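PDB 6PXS: FAD dependent oxidoreductase, which probably oxidises iminodiacetate, an intermediate of EDTA breakdown, using a bound FAD as its redox cofactor. Local coordinates for residues G147-G152 with A253-R258. Sequence-based numbering, arbitrary orientation.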
ATOM      1  N   GLY A 147      31.838   4.192  12.255  1.00 39.74           N
ATOM      2  CA  GLY A 147      30.775   4.020  11.285  1.00 39.27           C
ATOM      3  C   GLY A 147      29.415   4.322  11.876  1.00 38.77           C
ATOM      4  O   GLY A 147      29.098   3.864  12.978  1.00 42.82           O
ATOM      5  N   ALA A 148      28.602   5.097  11.162  1.00 36.19           N
ATOM      6  CA  ALA A 148      27.280   5.482  11.626  1.00 37.56           C
ATOM      7  C   ALA A 148      26.261   5.250  10.519  1.00 37.05           C
ATOM      8  O   ALA A 148      26.608   4.960   9.372  1.00 35.74           O
ATOM      9  CB  ALA A 148      27.249   6.950  12.073  1.00 42.38           C
ATOM     10  N   ARG A 149      24.987   5.379  10.885  1.00 39.01           N
ATOM     11  CA  ARG A 149      23.886   5.283   9.938  1.00 39.99           C
ATOM     12  C   ARG A 149      22.895   6.404  10.225  1.00 41.82           C
ATOM     13  O   ARG A 149      22.981   7.089  11.248  1.00 38.43           O
ATOM     14  CB  ARG A 149      23.201   3.908   9.996  1.00 40.82           C
ATOM     15  CG  ARG A 149      22.937   3.354  11.398  1.00 47.68           C
ATOM     16  CD  ARG A 149      21.730   3.993  12.080  1.00 46.88           C
ATOM     17  NE  ARG A 149      21.341   3.252  13.279  1.00 45.08           N
ATOM     18  CZ  ARG A 149      20.402   3.639  14.137  1.00 49.54           C
ATOM     19  NH1 ARG A 149      19.742   4.775  13.945  1.00 49.87           N
ATOM     20  NH2 ARG A 149      20.123   2.890  15.195  1.00 52.15           N
ATOM     21  N   VAL A 150      21.953   6.593   9.301  1.00 50.65           N
ATOM     22  CA  VAL A 150      20.964   7.662   9.405  1.00 51.96           C
ATOM     23  C   VAL A 150      19.809   7.332   8.472  1.00 53.25           C
ATOM     24  O   VAL A 150      19.960   6.572   7.517  1.00 54.12           O
ATOM     25  CB  VAL A 150      21.589   9.037   9.061  1.00 52.59           C
ATOM     26  CG1 VAL A 150      22.118   9.039   7.631  1.00 49.92           C
ATOM     27  CG2 VAL A 150      20.574  10.149   9.264  1.00 53.54           C
ATOM     28  N   ASP A 151      18.642   7.911   8.752  1.00 53.09           N
ATOM     29  CA  ASP A 151      17.479   7.788   7.879  1.00 55.26           C
ATOM     30  C   ASP A 151      17.509   8.947   6.886  1.00 54.90           C
ATOM     31  O   ASP A 151      17.252  10.097   7.255  1.00 55.77           O
ATOM     32  CB  ASP A 151      16.187   7.789   8.693  1.00 60.71           C
ATOM     33  CG  ASP A 151      14.960   7.470   7.853  1.00 64.94           C
ATOM     34  OD1 ASP A 151      14.894   7.917   6.689  1.00 64.81           O
ATOM     35  OD2 ASP A 151      14.059   6.767   8.359  1.00 65.91           O
ATOM     36  N   GLY A 152      17.821   8.640   5.625  1.00 53.48           N
ATOM     37  CA  GLY A 152      17.968   9.691   4.630  1.00 50.30           C
ATOM     38  C   GLY A 152      16.751  10.589   4.522  1.00 47.87           C
ATOM     39  O   GLY A 152      16.875  11.814   4.455  1.00 45.98           O
ATOM     40  N   ALA A 253      20.871  -1.576  10.650  1.00 35.11           N
ATOM     41  CA  ALA A 253      19.729  -1.735  11.537  1.00 36.38           C
ATOM     42  C   ALA A 253      19.309  -0.386  12.099  1.00 43.55           C
ATOM     43  O   ALA A 253      20.133   0.514  12.281  1.00 50.29           O
ATOM     44  CB  ALA A 253      20.046  -2.688  12.693  1.00 35.58           C
ATOM     45  N   PHE A 254      18.013  -0.259  12.375  1.00 41.82           N
ATOM     46  CA  PHE A 254      17.446   0.921  13.008  1.00 42.02           C
ATOM     47  C   PHE A 254      16.777   0.527  14.321  1.00 43.25           C
ATOM     48  O   PHE A 254      16.643  -0.655  14.648  1.00 40.12           O
ATOM     49  CB  PHE A 254      16.451   1.622  12.076  1.00 40.11           C
ATOM     50  CG  PHE A 254      17.095   2.259  10.876  1.00 40.09           C
ATOM     51  CD1 PHE A 254      17.879   3.391  11.015  1.00 42.75           C
ATOM     52  CD2 PHE A 254      16.915   1.727   9.610  1.00 43.23           C
ATOM     53  CE1 PHE A 254      18.474   3.981   9.913  1.00 44.37           C
ATOM     54  CE2 PHE A 254      17.507   2.312   8.504  1.00 41.68           C
ATOM     55  CZ  PHE A 254      18.287   3.440   8.657  1.00 41.77           C
ATOM     56  N   ASP A 255      16.345   1.544  15.071  1.00 45.45           N
ATOM     57  CA  ASP A 255      15.912   1.320  16.449  1.00 45.48           C
ATOM     58  C   ASP A 255      14.677   0.428  16.523  1.00 43.25           C
ATOM     59  O   ASP A 255      14.569  -0.416  17.420  1.00 44.86           O
ATOM     60  CB  ASP A 255      15.637   2.658  17.137  1.00 48.90           C
ATOM     61  CG  ASP A 255      16.909   3.380  17.551  1.00 50.95           C
ATOM     62  OD1 ASP A 255      17.926   2.706  17.810  1.00 50.13           O
ATOM     63  OD2 ASP A 255      16.886   4.625  17.627  1.00 55.07           O
ATOM     64  N   ASP A 256      13.731   0.599  15.601  1.00 44.03           N
ATOM     65  CA  ASP A 256      12.463  -0.117  15.701  1.00 45.01           C
ATOM     66  C   ASP A 256      12.566  -1.517  15.108  1.00 43.12           C
ATOM     67  O   ASP A 256      11.772  -1.890  14.239  1.00 44.26           O
ATOM     68  CB  ASP A 256      11.346   0.670  15.010  1.00 46.73           C
ATOM     69  CG  ASP A 256       9.969   0.081  15.269  1.00 48.29           C
ATOM     70  OD1 ASP A 256       9.885  -0.990  15.907  1.00 50.97           O
ATOM     71  OD2 ASP A 256       8.969   0.689  14.836  1.00 49.46           O
ATOM     72  N   SER A 257      13.538  -2.301  15.577  1.00 43.43           N
ATOM     73  CA  SER A 257      13.659  -3.709  15.194  1.00 44.79           C
ATOM     74  C   SER A 257      13.667  -3.877  13.677  1.00 42.49           C
ATOM     75  O   SER A 257      13.163  -4.869  13.142  1.00 41.62           O
ATOM     76  CB  SER A 257      12.535  -4.541  15.817  1.00 46.24           C
ATOM     77  OG  SER A 257      12.487  -4.374  17.224  1.00 43.77           O
ATOM     78  N   ARG A 258      14.246  -2.910  12.973  1.00 43.47           N
ATOM     79  CA  ARG A 258      14.247  -2.883  11.519  1.00 41.62           C
ATOM     80  C   ARG A 258      15.662  -3.090  10.995  1.00 36.58           C
ATOM     81  O   ARG A 258      16.618  -2.511  11.519  1.00 39.00           O
ATOM     82  CB  ARG A 258      13.686  -1.554  11.004  1.00 45.76           C
ATOM     83  CG  ARG A 258      13.380  -1.540   9.517  1.00 55.16           C
ATOM     84  CD  ARG A 258      12.612  -0.288   9.118  1.00 65.13           C
ATOM     85  NE  ARG A 258      13.391   0.928   9.341  1.00 72.91           N
ATOM     86  CZ  ARG A 258      12.961   2.156   9.062  1.00 77.24           C
ATOM     87  NH1 ARG A 258      11.752   2.341   8.546  1.00 79.60           N
ATOM     88  NH2 ARG A 258      13.742   3.201   9.299  1.00 77.52           N
TER
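Arg-149 reaches across to Asp-255 in a salt bridge whose hydrogen bond, from NH2 of Arg-149 to OD1 of Asp-255, is weak at 3.4 Å. The carboxylate oxygen lies at the edge of the guanidinium, near its plane, although the two planes are turned 73° apart. NH1 of Arg-149 bonds to the backbone O of Gly-84; a long chain, bent at chi2 (78°), and several N-H groups let one residue serve both acceptors. NE comes within 3.2 Å of O of Ala-253, but the angle is too poor for a hydrogen bond. Phe-254 supplies an apolar filler between the charged pairs: its ring edge meets the guanidinium face, CD1 3.7 Å from NH1 of Arg-149, and, in plane, O of Val-150. Here the hairpin of strands 251-254 and 258-261, from the four-stranded antiparallel sheet of this DadA-family oxidoreductase, meets strand 148-149 and its link into helix 152-164; Val-150, backbone-bonded to FAD-binding Gly-43, has its side chain about 7 Å from the FAD. Asp-151 suits the helix N-cap because OD1 can accept weak bonds from N of Arg-153 and N of Leu-154. That leaves OD2 to face NH2 of Arg-258 in a long salt bridge of 3.7 Å. A leucine in place of Arg-149 would probably leave Asp-255 without this cation and the Gly-84 carbonyl without this donor.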